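Local coordinates for protein mandalate racemase/muconate lactonizing enzyme (Unidentified, PDB 4E4U) that is of undetermined specificity but, as a member of the enolase superfamily, probably abstracts the proton next to a substrate carboxylate with the help of a divalent metal, at residues P14-G19 with G138-D143; Y130-N135 with S335-G340; V163-A168 with R192-A197; H309-P314 with R385-M390. All blocks are in the same frame, centred on the assembly; numbering follows the deposited sequence. Where two conformers were deposited one is given.

Contact 1. Residues P14-G19 with G138-D143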
loop_
_atom_site.group_PDB
_atom_site.type_symbol
_atom_site.label_atom_id
_atom_site.label_comp_id
_atom_site.label_asym_id
_atom_site.label_seq_id
_atom_site.Cartn_x
_atom_site.Cartn_y
_atom_site.Cartn_z
ATOM N N PRO A 14 46.135 23.401 -5.131
ATOM C CA PRO A 14 47.249 23.115 -6.046
ATOM C C PRO A 14 47.106 21.754 -6.723
ATOM O O PRO A 14 46.476 20.857 -6.152
ATOM C CB PRO A 14 48.471 23.103 -5.120
ATOM C CG PRO A 14 48.052 23.872 -3.906
ATOM C CD PRO A 14 46.590 23.584 -3.742
ATOM N N PRO A 15 47.682 21.596 -7.928
ATOM C CA PRO A 15 47.712 20.268 -8.552
ATOM C C PRO A 15 48.374 19.282 -7.591
ATOM O O PRO A 15 49.287 19.683 -6.862
ATOM C CB PRO A 15 48.584 20.482 -9.795
ATOM C CG PRO A 15 48.462 21.947 -10.097
ATOM C CD PRO A 15 48.335 22.622 -8.762
ATOM N N PRO A 16 47.934 18.012 -7.576
ATOM C CA PRO A 16 46.947 17.379 -8.459
ATOM C C PRO A 16 45.487 17.533 -8.014
ATOM O O PRO A 16 44.668 16.681 -8.363
ATOM C CB PRO A 16 47.354 15.904 -8.411
ATOM C CG PRO A 16 47.900 15.729 -7.032
ATOM C CD PRO A 16 48.542 17.039 -6.649
ATOM N N HIS A 17 45.174 18.589 -7.266
ATOM C CA HIS A 17 43.793 18.944 -6.926
ATOM C C HIS A 17 43.068 17.901 -6.065
ATOM O O HIS A 17 41.913 17.552 -6.330
ATOM C CB HIS A 17 42.984 19.270 -8.196
ATOM C CG HIS A 17 43.721 20.132 -9.177
ATOM N ND1 HIS A 17 44.099 21.426 -8.896
ATOM C CD2 HIS A 17 44.144 19.882 -10.440
ATOM C CE1 HIS A 17 44.733 21.936 -9.940
ATOM N NE2 HIS A 17 44.771 21.020 -10.889
ATOM N N VAL A 18 43.735 17.414 -5.024
ATOM C CA VAL A 18 43.080 16.479 -4.116
ATOM C C VAL A 18 42.053 17.223 -3.268
ATOM O O VAL A 18 42.388 18.148 -2.529
ATOM C CB VAL A 18 44.077 15.719 -3.221
ATOM C CG1 VAL A 18 43.415 14.464 -2.659
ATOM C CG2 VAL A 18 45.321 15.341 -4.000
ATOM N N GLY A 19 40.793 16.823 -3.388
ATOM C CA GLY A 19 39.717 17.547 -2.743
ATOM C C GLY A 19 39.082 18.564 -3.674
ATOM O O GLY A 19 38.272 19.386 -3.241
ATOM N N GLY A 138 53.588 8.899 -11.966
ATOM C CA GLY A 138 53.220 9.733 -10.836
ATOM C C GLY A 138 51.808 10.281 -10.908
ATOM O O GLY A 138 51.419 11.107 -10.078
ATOM N N GLU A 139 51.042 9.822 -11.896
ATOM C CA GLU A 139 49.652 10.229 -12.064
ATOM C C GLU A 139 48.741 9.287 -11.297
ATOM O O GLU A 139 49.018 8.089 -11.206
ATOM C CB GLU A 139 49.269 10.180 -13.540
ATOM C CG GLU A 139 50.231 10.905 -14.465
ATOM C CD GLU A 139 50.130 10.419 -15.900
ATOM O OE1 GLU A 139 49.408 9.427 -16.143
ATOM O OE2 GLU A 139 50.776 11.026 -16.782
ATOM N N TYR A 140 47.654 9.815 -10.749
ATOM C CA TYR A 140 46.674 8.950 -10.104
ATOM C C TYR A 140 46.051 8.033 -11.155
ATOM O O TYR A 140 45.677 8.482 -12.240
ATOM C CB TYR A 140 45.609 9.768 -9.362
ATOM C CG TYR A 140 46.147 10.473 -8.132
ATOM C CD1 TYR A 140 46.926 9.792 -7.205
ATOM C CD2 TYR A 140 45.890 11.821 -7.906
ATOM C CE1 TYR A 140 47.428 10.426 -6.089
ATOM C CE2 TYR A 140 46.387 12.466 -6.787
ATOM C CZ TYR A 140 47.157 11.763 -5.884
ATOM O OH TYR A 140 47.660 12.394 -4.768
ATOM N N ASP A 141 45.976 6.743 -10.834
ATOM C CA ASP A 141 45.498 5.723 -11.767
ATOM C C ASP A 141 44.329 4.995 -11.122
ATOM O O ASP A 141 44.504 4.289 -10.126
ATOM C CB ASP A 141 46.622 4.729 -12.103
ATOM C CG ASP A 141 46.222 3.702 -13.172
ATOM O OD1 ASP A 141 45.066 3.232 -13.183
ATOM O OD2 ASP A 141 47.081 3.350 -14.002
ATOM N N TYR A 142 43.150 5.156 -11.709
ATOM C CA TYR A 142 41.922 4.571 -11.173
ATOM C C TYR A 142 41.456 3.370 -11.994
ATOM O O TYR A 142 40.335 2.893 -11.834
ATOM C CB TYR A 142 40.826 5.639 -11.098
ATOM C CG TYR A 142 41.237 6.819 -10.247
ATOM C CD1 TYR A 142 41.360 6.691 -8.870
ATOM C CD2 TYR A 142 41.525 8.052 -10.819
ATOM C CE1 TYR A 142 41.747 7.757 -8.081
ATOM C CE2 TYR A 142 41.913 9.128 -10.039
ATOM C CZ TYR A 142 42.021 8.976 -8.672
ATOM O OH TYR A 142 42.405 10.039 -7.885
ATOM N N ASP A 143 42.332 2.873 -12.858
ATOM C CA ASP A 143 41.977 1.807 -13.787
ATOM C C ASP A 143 42.592 0.455 -13.412
ATOM O O ASP A 143 42.061 -0.600 -13.769
ATOM C CB ASP A 143 42.392 2.215 -15.204
ATOM C CG ASP A 143 42.260 1.087 -16.204
ATOM O OD1 ASP A 143 41.116 0.740 -16.569
ATOM O OD2 ASP A 143 43.306 0.554 -16.635
#
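P16 and V18 meet the ring of Y140 in a small apolar contact at the surface, where the loop between strands 3-12 and 22-30 of the N-terminal domain approaches the loop between strand 125-130 and helix 145-158. No hydrogen bond joins the two segments, and only 105 Å² is buried between them. The phenol is the shared element. P16 CG lies 3.6 Å from Y140 CE2, and the pyrrolidine reaches the ring obliquely. V18 comes in nearly at right angles to the tyrosine side chain, its CG2 branch 3.8 Å from Y140 OH. With Y140 CG turned anti to its carbonyl carbon (chi1 -70°), the ring extends from its own loop far enough to touch both residues, while Y132 packs against it at a steep angle.

Each loop is shaped by its own short-range bonds. A cis peptide precedes P16, and H17 N bonds to P14 O at 2.8 Å, closing a type VIa turn that presents the P16 ring to Y140. The same turn brings P15 CA over the centre of the H17 imidazole, 3.7 Å above its plane. Within 138-143, D141 OD1 accepts from D143 N at 2.8 Å, nearly in line with its own C-O bond. This is an Asx turn, and the same oxygen also takes the N-H of D144. Such a meeting of a loop of the N-terminal domain with a loop at the mouth of the C-terminal barrel is characteristic of the enolase superfamily, in which the N-terminal domain caps the barrel.

Contact 2. Residues Y130-N135 with S335-G340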
loop_
_atom_site.group_PDB
_atom_site.type_symbol
_atom_site.label_atom_id
_atom_site.label_comp_id
_atom_site.label_asym_id
_atom_site.label_seq_id
_atom_site.Cartn_x
_atom_site.Cartn_y
_atom_site.Cartn_z
ATOM N N TYR A 130 39.283 7.516 0.079
ATOM C CA TYR A 130 39.428 7.023 -1.280
ATOM C C TYR A 130 40.845 6.506 -1.461
ATOM O O TYR A 130 41.793 7.004 -0.839
ATOM C CB TYR A 130 39.220 8.154 -2.285
ATOM C CG TYR A 130 37.895 8.154 -3.008
ATOM C CD1 TYR A 130 37.528 7.106 -3.839
ATOM C CD2 TYR A 130 37.020 9.220 -2.874
ATOM C CE1 TYR A 130 36.320 7.112 -4.510
ATOM C CE2 TYR A 130 35.810 9.239 -3.540
ATOM C CZ TYR A 130 35.463 8.179 -4.356
ATOM O OH TYR A 130 34.256 8.194 -5.017
ATOM N N LEU A 131 40.991 5.519 -2.334
ATOM C CA LEU A 131 42.306 5.067 -2.751
ATOM C C LEU A 131 42.857 6.039 -3.790
ATOM O O LEU A 131 42.164 6.395 -4.756
ATOM C CB LEU A 131 42.217 3.658 -3.337
ATOM C CG LEU A 131 41.670 2.596 -2.381
ATOM C CD1 LEU A 131 41.557 1.236 -3.071
ATOM C CD2 LEU A 131 42.545 2.501 -1.138
ATOM N N TYR A 132 44.099 6.475 -3.592
ATOM C CA TYR A 132 44.768 7.362 -4.545
ATOM C C TYR A 132 46.042 6.721 -5.093
ATOM O O TYR A 132 47.151 7.194 -4.821
ATOM C CB TYR A 132 45.101 8.704 -3.887
ATOM C CG TYR A 132 43.887 9.536 -3.537
ATOM C CD1 TYR A 132 43.306 10.383 -4.472
ATOM C CD2 TYR A 132 43.324 9.481 -2.268
ATOM C CE1 TYR A 132 42.194 11.146 -4.149
ATOM C CE2 TYR A 132 42.223 10.235 -1.937
ATOM C CZ TYR A 132 41.655 11.067 -2.876
ATOM O OH TYR A 132 40.552 11.817 -2.528
ATOM N N PRO A 133 45.891 5.647 -5.886
ATOM C CA PRO A 133 47.059 4.918 -6.383
ATOM C C PRO A 133 47.747 5.706 -7.488
ATOM O O PRO A 133 47.067 6.350 -8.283
ATOM C CB PRO A 133 46.446 3.627 -6.961
ATOM C CG PRO A 133 44.971 3.659 -6.600
ATOM C CD PRO A 133 44.638 5.093 -6.429
ATOM N N LYS A 134 49.073 5.666 -7.532
ATOM C CA LYS A 134 49.805 6.346 -8.594
ATOM C C LYS A 134 50.438 5.352 -9.555
ATOM O O LYS A 134 50.968 4.319 -9.133
ATOM C CB LYS A 134 50.886 7.264 -8.017
ATOM C CG LYS A 134 50.355 8.515 -7.334
ATOM C CD LYS A 134 51.497 9.453 -6.952
ATOM C CE LYS A 134 50.981 10.664 -6.178
ATOM N NZ LYS A 134 52.081 11.589 -5.775
ATOM N N ASN A 135 50.390 5.666 -10.847
ATOM C CA ASN A 135 51.122 4.879 -11.836
ATOM C C ASN A 135 52.611 5.249 -11.852
ATOM O O ASN A 135 53.058 6.079 -11.058
ATOM C CB ASN A 135 50.478 4.984 -13.229
ATOM C CG ASN A 135 50.522 6.396 -13.812
ATOM O OD1 ASN A 135 51.338 7.234 -13.414
ATOM N ND2 ASN A 135 49.647 6.654 -14.781
ATOM N N SER A 335 37.547 10.890 4.989
ATOM C CA SER A 335 38.765 11.670 5.119
ATOM C C SER A 335 39.475 11.734 3.789
ATOM O O SER A 335 39.398 10.804 2.989
ATOM C CB SER A 335 39.675 11.057 6.175
ATOM O OG SER A 335 39.020 11.070 7.420
ATOM N N ILE A 336 40.155 12.847 3.542
ATOM C CA ILE A 336 40.947 12.975 2.332
ATOM C C ILE A 336 42.363 12.573 2.709
ATOM O O ILE A 336 43.119 13.356 3.284
ATOM C CB ILE A 336 40.846 14.380 1.724
ATOM C CG1 ILE A 336 39.385 14.649 1.338
ATOM C CG2 ILE A 336 41.746 14.492 0.509
ATOM C CD1 ILE A 336 39.099 16.039 0.809
ATOM N N MET A 337 42.687 11.314 2.419
ATOM C CA MET A 337 43.904 10.682 2.922
ATOM C C MET A 337 43.979 10.883 4.434
ATOM O O MET A 337 43.004 10.578 5.121
ATOM C CB MET A 337 45.137 11.159 2.152
ATOM C CG MET A 337 45.030 10.752 0.687
ATOM S SD MET A 337 46.464 11.057 -0.324
ATOM C CE MET A 337 46.441 12.821 -0.321
ATOM N N THR A 338 45.087 11.403 4.957
ATOM C CA THR A 338 45.185 11.609 6.404
ATOM C C THR A 338 45.219 13.088 6.801
ATOM O O THR A 338 45.775 13.446 7.840
ATOM C CB THR A 338 46.393 10.869 7.011
ATOM O OG1 THR A 338 47.605 11.371 6.440
ATOM C CG2 THR A 338 46.292 9.378 6.729
ATOM N N TRP A 339 44.614 13.926 5.963
ATOM C CA TRP A 339 44.458 15.364 6.214
ATOM C C TRP A 339 45.768 16.140 6.221
ATOM O O TRP A 339 45.861 17.203 6.843
ATOM C CB TRP A 339 43.683 15.639 7.510
ATOM C CG TRP A 339 42.293 15.073 7.537
ATOM C CD1 TRP A 339 41.822 14.103 8.374
ATOM C CD2 TRP A 339 41.190 15.452 6.705
ATOM N NE1 TRP A 339 40.496 13.857 8.117
ATOM C CE2 TRP A 339 40.080 14.677 7.093
ATOM C CE3 TRP A 339 41.032 16.376 5.665
ATOM C CZ2 TRP A 339 38.831 14.786 6.478
ATOM C CZ3 TRP A 339 39.791 16.484 5.053
ATOM C CH2 TRP A 339 38.708 15.691 5.459
ATOM N N GLY A 340 46.781 15.611 5.539
ATOM C CA GLY A 340 48.038 16.321 5.380
ATOM C C GLY A 340 47.986 17.210 4.151
ATOM O O GLY A 340 46.911 17.647 3.729
HETATM O O HOH W 1 38.775 10.410 0.315
#
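Y132 and M337 make the main apolar contact. M337 CG is 3.6 Å from Y132 CD2, and its sulfur follows in a Met-aromatic contact, M337 SD standing 4.8 Å from the centroid of the Y132 ring and 40° off the ring normal, an oblique approach. The thioether gets there because M337 CG lies anti to the carbonyl carbon (chi1 -63°) and the chain then runs extended to SD (chi2 -173°); the bend at chi3 only turns CE. Further along the tyrosine, I336 CG2 lies 4.2 Å from Y132 OH.

The polar link is made through water. One molecule accepts from Y130 N at 2.9 Å and donates to S335 O at 2.8 Å, spanning two backbones too far apart to bond directly.

Within 335-340 the chain reverses in a type II' turn, closed by W339 N to I336 O (3.1 Å); M337 occupies its second position with a positive phi, unusual for a residue other than glycine. Y132 also belongs to the pocket of a bound dithiol, whose nearest approach to the M337 side chain is about 5 Å.

The contact lies where the parallel strands 125-130 and 333-335 end. L131 packs on helix 145-158 and strand 162-165, and W339 touches strand 357-359.

Contact 3. Residues V163-A168 with R192-A197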
loop_
_atom_site.group_PDB
_atom_site.type_symbol
_atom_site.label_atom_id
_atom_site.label_comp_id
_atom_site.label_asym_id
_atom_site.label_seq_id
_atom_site.Cartn_x
_atom_site.Cartn_y
_atom_site.Cartn_z
ATOM N N VAL A 163 38.147 1.486 2.964
ATOM C CA VAL A 163 38.720 2.179 1.812
ATOM C C VAL A 163 37.658 2.276 0.725
ATOM O O VAL A 163 36.797 1.394 0.619
ATOM C CB VAL A 163 39.985 1.469 1.261
ATOM C CG1 VAL A 163 41.119 1.517 2.286
ATOM C CG2 VAL A 163 39.669 0.023 0.848
ATOM N N LYS A 164 37.706 3.346 -0.069
ATOM C CA LYS A 164 36.703 3.580 -1.108
ATOM C C LYS A 164 37.343 3.684 -2.493
ATOM O O LYS A 164 38.463 4.167 -2.639
ATOM C CB LYS A 164 35.899 4.841 -0.794
ATOM C CG LYS A 164 34.681 5.029 -1.689
ATOM C CD LYS A 164 33.634 5.930 -1.037
ATOM C CE LYS A 164 33.864 7.392 -1.361
ATOM N NZ LYS A 164 32.791 8.283 -0.815
ATOM N N PHE A 165 36.617 3.234 -3.513
ATOM C CA PHE A 165 37.110 3.268 -4.896
ATOM C C PHE A 165 35.909 3.214 -5.835
ATOM O O PHE A 165 34.856 2.689 -5.465
ATOM C CB PHE A 165 38.094 2.111 -5.178
ATOM C CG PHE A 165 37.594 0.775 -4.714
ATOM C CD1 PHE A 165 37.762 0.380 -3.394
ATOM C CD2 PHE A 165 36.937 -0.077 -5.592
ATOM C CE1 PHE A 165 37.271 -0.846 -2.955
ATOM C CE2 PHE A 165 36.449 -1.303 -5.162
ATOM C CZ PHE A 165 36.619 -1.687 -3.842
ATOM N N ASP A 166 36.056 3.785 -7.033
ATOM C CA ASP A 166 34.994 3.739 -8.044
ATOM C C ASP A 166 35.525 3.256 -9.393
ATOM O O ASP A 166 36.051 4.049 -10.185
ATOM C CB ASP A 166 34.326 5.108 -8.227
ATOM C CG ASP A 166 33.180 5.057 -9.233
ATOM O OD1 ASP A 166 32.886 3.958 -9.744
ATOM O OD2 ASP A 166 32.567 6.103 -9.518
ATOM N N PRO A 167 35.376 1.952 -9.667
ATOM C CA PRO A 167 35.849 1.372 -10.927
ATOM C C PRO A 167 34.773 1.336 -12.020
ATOM O O PRO A 167 34.959 0.661 -13.039
ATOM C CB PRO A 167 36.240 -0.049 -10.509
ATOM C CG PRO A 167 35.253 -0.385 -9.436
ATOM C CD PRO A 167 34.885 0.917 -8.737
ATOM N N ALA A 168 33.675 2.066 -11.824
ATOM C CA ALA A 168 32.495 1.904 -12.680
ATOM C C ALA A 168 32.428 2.829 -13.899
ATOM O O ALA A 168 31.387 2.924 -14.547
ATOM C CB ALA A 168 31.228 2.020 -11.858
ATOM N N ARG A 192 37.569 -7.952 -5.827
ATOM C CA ARG A 192 38.293 -9.183 -5.554
ATOM C C ARG A 192 39.724 -8.890 -5.114
ATOM O O ARG A 192 40.195 -9.425 -4.102
ATOM C CB ARG A 192 38.306 -10.073 -6.794
ATOM C CG ARG A 192 38.983 -11.407 -6.562
ATOM C CD ARG A 192 38.973 -12.259 -7.822
ATOM N NE ARG A 192 39.652 -13.534 -7.613
ATOM C CZ ARG A 192 39.026 -14.674 -7.340
ATOM N NH1 ARG A 192 37.702 -14.700 -7.250
ATOM N NH2 ARG A 192 39.720 -15.790 -7.161
ATOM N N ARG A 193 40.409 -8.040 -5.872
ATOM C CA ARG A 193 41.808 -7.734 -5.587
ATOM C C ARG A 193 41.984 -6.932 -4.301
ATOM O O ARG A 193 42.901 -7.196 -3.528
ATOM C CB ARG A 193 42.454 -7.005 -6.768
ATOM C CG ARG A 193 42.533 -7.838 -8.042
ATOM C CD ARG A 193 43.516 -8.995 -7.916
ATOM N NE ARG A 193 43.394 -9.919 -9.043
ATOM C CZ ARG A 193 43.850 -9.679 -10.271
ATOM N NH1 ARG A 193 44.463 -8.536 -10.555
ATOM N NH2 ARG A 193 43.688 -10.587 -11.225
ATOM N N VAL A 194 41.113 -5.952 -4.076
ATOM C CA VAL A 194 41.188 -5.156 -2.853
ATOM C C VAL A 194 40.858 -6.023 -1.633
ATOM O O VAL A 194 41.564 -5.962 -0.630
ATOM C CB VAL A 194 40.321 -3.876 -2.899
ATOM C CG1 VAL A 194 40.397 -3.140 -1.567
ATOM C CG2 VAL A 194 40.793 -2.960 -4.025
ATOM N N ARG A 195 39.812 -6.847 -1.724
ATOM C CA ARG A 195 39.503 -7.772 -0.632
ATOM C C ARG A 195 40.686 -8.690 -0.318
ATOM O O ARG A 195 41.001 -8.909 0.851
ATOM C CB ARG A 195 38.247 -8.601 -0.921
ATOM C CG ARG A 195 37.981 -9.690 0.120
ATOM C CD ARG A 195 37.725 -9.110 1.511
ATOM N NE ARG A 195 36.410 -8.479 1.594
ATOM C CZ ARG A 195 36.148 -7.362 2.272
ATOM N NH1 ARG A 195 37.117 -6.740 2.938
ATOM N NH2 ARG A 195 34.916 -6.866 2.282
ATOM N N GLU A 196 41.345 -9.219 -1.351
ATOM C CA GLU A 196 42.517 -10.076 -1.143
ATOM C C GLU A 196 43.599 -9.327 -0.367
ATOM O O GLU A 196 44.253 -9.889 0.510
ATOM C CB GLU A 196 43.085 -10.565 -2.483
ATOM C CG GLU A 196 44.353 -11.408 -2.354
ATOM C CD GLU A 196 44.957 -11.819 -3.698
ATOM O OE1 GLU A 196 44.849 -11.047 -4.681
ATOM O OE2 GLU A 196 45.551 -12.919 -3.763
ATOM N N ALA A 197 43.768 -8.049 -0.684
ATOM C CA ALA A 197 44.818 -7.241 -0.072
ATOM C C ALA A 197 44.521 -6.842 1.375
ATOM O O ALA A 197 45.443 -6.732 2.178
ATOM C CB ALA A 197 45.085 -6.003 -0.919
#
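A single helix residue, V194, bridges two strand side chains, V163 and F165, and one of its methyls, CG1, touches both. F165 CG sits between the backbone N and the carbonyl carbon (chi1 48°), which carries the ring out toward helix 181-198. There V194 CG2 lies over one face of the phenyl, 4.2 Å above its plane and offset toward the rim, while V194 CG1 is 4.1 Å from F165 CE1. V163, two residues earlier on the same side of the strand, completes the contact. Its CG2 comes within 4.0 Å of V194 CG1, the two valine side chains running alongside each other in opposite senses. All three residues are buried, and the contact is wholly apolar.

K164, between them, points the other way, into the barrel, where its NZ forms a salt bridge with E233 and a hydrogen bond with Y128. Past the strand end, D166 OD1 accepts from A168 N at 2.9 Å, the donor standing 36° out of the carboxylate plane. This Asx turn shapes the chain as it leaves the barrel, and D166 OD2 is held by H209 and Q211.

On the helix, R195 packs on L181 of a second subunit. Alternate strand residues turned to helix and barrel interior, in the beta-alpha-beta crossover 162-165, 181-198, 203-206, are characteristic of the modified TIM barrel that forms the C-terminal domain in the enolase superfamily.

Contact 4. Residues H309-P314 with R385-M390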
loop_
_atom_site.group_PDB
_atom_site.type_symbol
_atom_site.label_atom_id
_atom_site.label_comp_id
_atom_site.label_asym_id
_atom_site.label_seq_id
_atom_site.Cartn_x
_atom_site.Cartn_y
_atom_site.Cartn_z
ATOM N N HIS A 309 29.890 13.015 3.966
ATOM C CA HIS A 309 30.713 13.138 2.777
ATOM C C HIS A 309 31.703 14.280 2.941
ATOM O O HIS A 309 31.407 15.294 3.585
ATOM C CB HIS A 309 29.800 13.420 1.580
ATOM C CG HIS A 309 30.525 13.880 0.356
ATOM N ND1 HIS A 309 30.739 15.212 0.076
ATOM C CD2 HIS A 309 31.054 13.189 -0.682
ATOM C CE1 HIS A 309 31.394 15.321 -1.067
ATOM N NE2 HIS A 309 31.594 14.107 -1.546
ATOM N N LEU A 310 32.873 14.127 2.336
ATOM C CA LEU A 310 33.850 15.199 2.328
ATOM C C LEU A 310 34.685 15.131 1.049
ATOM O O LEU A 310 35.427 14.175 0.834
ATOM C CB LEU A 310 34.735 15.108 3.575
ATOM C CG LEU A 310 35.218 16.415 4.199
ATOM C CD1 LEU A 310 36.150 17.151 3.248
ATOM C CD2 LEU A 310 34.036 17.290 4.604
ATOM N N TYR A 311 34.537 16.138 0.193
ATOM C CA TYR A 311 35.418 16.305 -0.956
ATOM C C TYR A 311 35.633 17.794 -1.140
ATOM O O TYR A 311 35.189 18.399 -2.118
ATOM C CB TYR A 311 34.858 15.667 -2.236
ATOM C CG TYR A 311 35.943 15.518 -3.283
ATOM C CD1 TYR A 311 36.997 14.630 -3.086
ATOM C CD2 TYR A 311 35.946 16.287 -4.441
ATOM C CE1 TYR A 311 38.012 14.499 -4.013
ATOM C CE2 TYR A 311 36.966 16.157 -5.385
ATOM C CZ TYR A 311 37.990 15.259 -5.163
ATOM O OH TYR A 311 39.005 15.121 -6.084
ATOM N N ASN A 312 36.313 18.383 -0.166
ATOM C CA ASN A 312 36.418 19.828 -0.055
ATOM C C ASN A 312 37.442 20.136 1.033
ATOM O O ASN A 312 38.234 19.253 1.389
ATOM C CB ASN A 312 35.038 20.490 0.178
ATOM C CG ASN A 312 34.238 19.847 1.300
ATOM O OD1 ASN A 312 33.575 18.818 1.115
ATOM N ND2 ASN A 312 34.266 20.475 2.466
ATOM N N GLY A 313 37.432 21.361 1.558
ATOM C CA GLY A 313 38.490 21.831 2.438
ATOM C C GLY A 313 38.368 21.422 3.896
ATOM O O GLY A 313 37.421 20.739 4.297
ATOM N N PRO A 314 39.339 21.847 4.710
ATOM C CA PRO A 314 39.376 21.424 6.111
ATOM C C PRO A 314 38.377 22.161 6.996
ATOM O O PRO A 314 38.142 21.729 8.119
ATOM C CB PRO A 314 40.811 21.755 6.536
ATOM C CG PRO A 314 41.179 22.906 5.662
ATOM C CD PRO A 314 40.536 22.619 4.338
ATOM N N ARG A 385 37.676 25.058 -14.912
ATOM C CA ARG A 385 36.746 24.014 -14.493
ATOM C C ARG A 385 35.954 24.344 -13.236
ATOM O O ARG A 385 36.371 25.170 -12.418
ATOM C CB ARG A 385 37.493 22.693 -14.280
ATOM C CG ARG A 385 38.063 22.081 -15.551
ATOM C CD ARG A 385 38.768 20.763 -15.255
ATOM N NE ARG A 385 37.856 19.732 -14.768
ATOM C CZ ARG A 385 37.299 18.798 -15.536
ATOM N NH1 ARG A 385 37.556 18.765 -16.838
ATOM N NH2 ARG A 385 36.485 17.897 -15.002
ATOM N N LEU A 386 34.807 23.687 -13.094
ATOM C CA LEU A 386 34.062 23.691 -11.840
ATOM C C LEU A 386 34.765 22.787 -10.829
ATOM O O LEU A 386 35.684 22.050 -11.185
ATOM C CB LEU A 386 32.640 23.193 -12.079
ATOM C CG LEU A 386 31.769 24.053 -12.993
ATOM C CD1 LEU A 386 30.490 23.324 -13.349
ATOM C CD2 LEU A 386 31.472 25.379 -12.311
ATOM N N HIS A 387 34.338 22.842 -9.570
ATOM C CA HIS A 387 34.967 22.042 -8.528
ATOM C C HIS A 387 35.011 20.557 -8.896
ATOM O O HIS A 387 36.028 19.884 -8.679
ATOM C CB HIS A 387 34.240 22.216 -7.204
ATOM C CG HIS A 387 34.966 21.595 -6.058
ATOM N ND1 HIS A 387 34.420 20.620 -5.258
ATOM C CD2 HIS A 387 36.229 21.794 -5.610
ATOM C CE1 HIS A 387 35.307 20.255 -4.350
ATOM N NE2 HIS A 387 36.409 20.955 -4.534
ATOM N N LEU A 388 33.891 20.073 -9.436
ATOM C CA LEU A 388 33.762 18.738 -10.020
ATOM C C LEU A 388 32.930 18.918 -11.276
ATOM O O LEU A 388 32.179 19.885 -11.370
ATOM C CB LEU A 388 33.024 17.787 -9.072
ATOM C CG LEU A 388 33.771 17.229 -7.863
ATOM C CD1 LEU A 388 32.808 16.466 -6.967
ATOM C CD2 LEU A 388 34.907 16.323 -8.307
ATOM N N GLN A 389 33.052 18.004 -12.236
ATOM C CA GLN A 389 32.234 18.047 -13.449
ATOM C C GLN A 389 31.790 16.652 -13.860
ATOM O O GLN A 389 32.410 15.654 -13.472
ATOM C CB GLN A 389 33.004 18.699 -14.608
ATOM C CG GLN A 389 33.370 20.144 -14.333
ATOM C CD GLN A 389 34.028 20.879 -15.488
ATOM O OE1 GLN A 389 34.337 22.065 -15.363
ATOM N NE2 GLN A 389 34.250 20.193 -16.610
ATOM N N MET A 390 30.709 16.581 -14.634
ATOM C CA MET A 390 30.289 15.317 -15.233
ATOM C C MET A 390 30.735 15.259 -16.684
ATOM O O MET A 390 30.922 16.297 -17.321
ATOM C CB MET A 390 28.773 15.133 -15.124
ATOM C CG MET A 390 28.268 15.316 -13.704
ATOM S SD MET A 390 26.596 14.757 -13.409
ATOM C CE MET A 390 26.811 12.979 -13.407
#
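The loop that leads from barrel strand 305-306 to helix 314-325 here meets the C-terminal part of the chain, beyond helix 372-377. Y311 carries one side, H387 and L388 the other. L388 CD2 lies 3.6 Å from Y311 CE2, approaching the phenol obliquely, and L388 CD1 is 4.0 Å from Y311 CD2, so both leucine methyls approach the CD2/CE2 side of the tyrosine.

The imidazole fits in closer to the backbone. Y311 O lies in the plane of the H387 ring, at its edge, 2.9 Å from CE1; this is a short contact of the C-H to oxygen kind rather than a conventional hydrogen bond. The two rings themselves stand 5.9 Å apart between centroids, their planes at 52°. H387 CG, opposite its own backbone N (chi1 -171°), points the imidazole at the loop, and its NE2 is taken by G19 O, which helps fix the ring's rotation.

Each segment also has a side-chain to backbone bond of its own. Y311 N reaches N312 OD1 at 3.0 Å in a bent bond, the donor well above the amide plane. In the other segment L386 N bonds to Q389 OE1 at 2.8 Å.

G313 takes the N-cap position of helix 314-325, its N bonded to E39 of strand 35-40. P314, the first residue of that helix, rests on W23 of strand 22-30, while L386 touches Y22 of the same strand and L388 packs on F82 of a third subunit.

Contacts 1, 2 and 4 adjoin one another at the barrel mouth. Contacts 1 and 2 have centres 9 Å apart and share the loop after strand 125-130, where D141 N bonds to P133 O at 2.8 Å. Contact 4 joins contact 1 through H387 NE2 and G19 O, also 2.8 Å apart, and meets contact 2 where I336 CD1 packs 3.4 Å from N312 O. The bound dithiol touches Y132 of contact 2. Contact 3 lies on the barrel's outer side, tied to contact 2 by L131 N to K164 O (2.9 Å); its centre is about 18 Å from that of contact 1 and about 22 Å from that of contact 4.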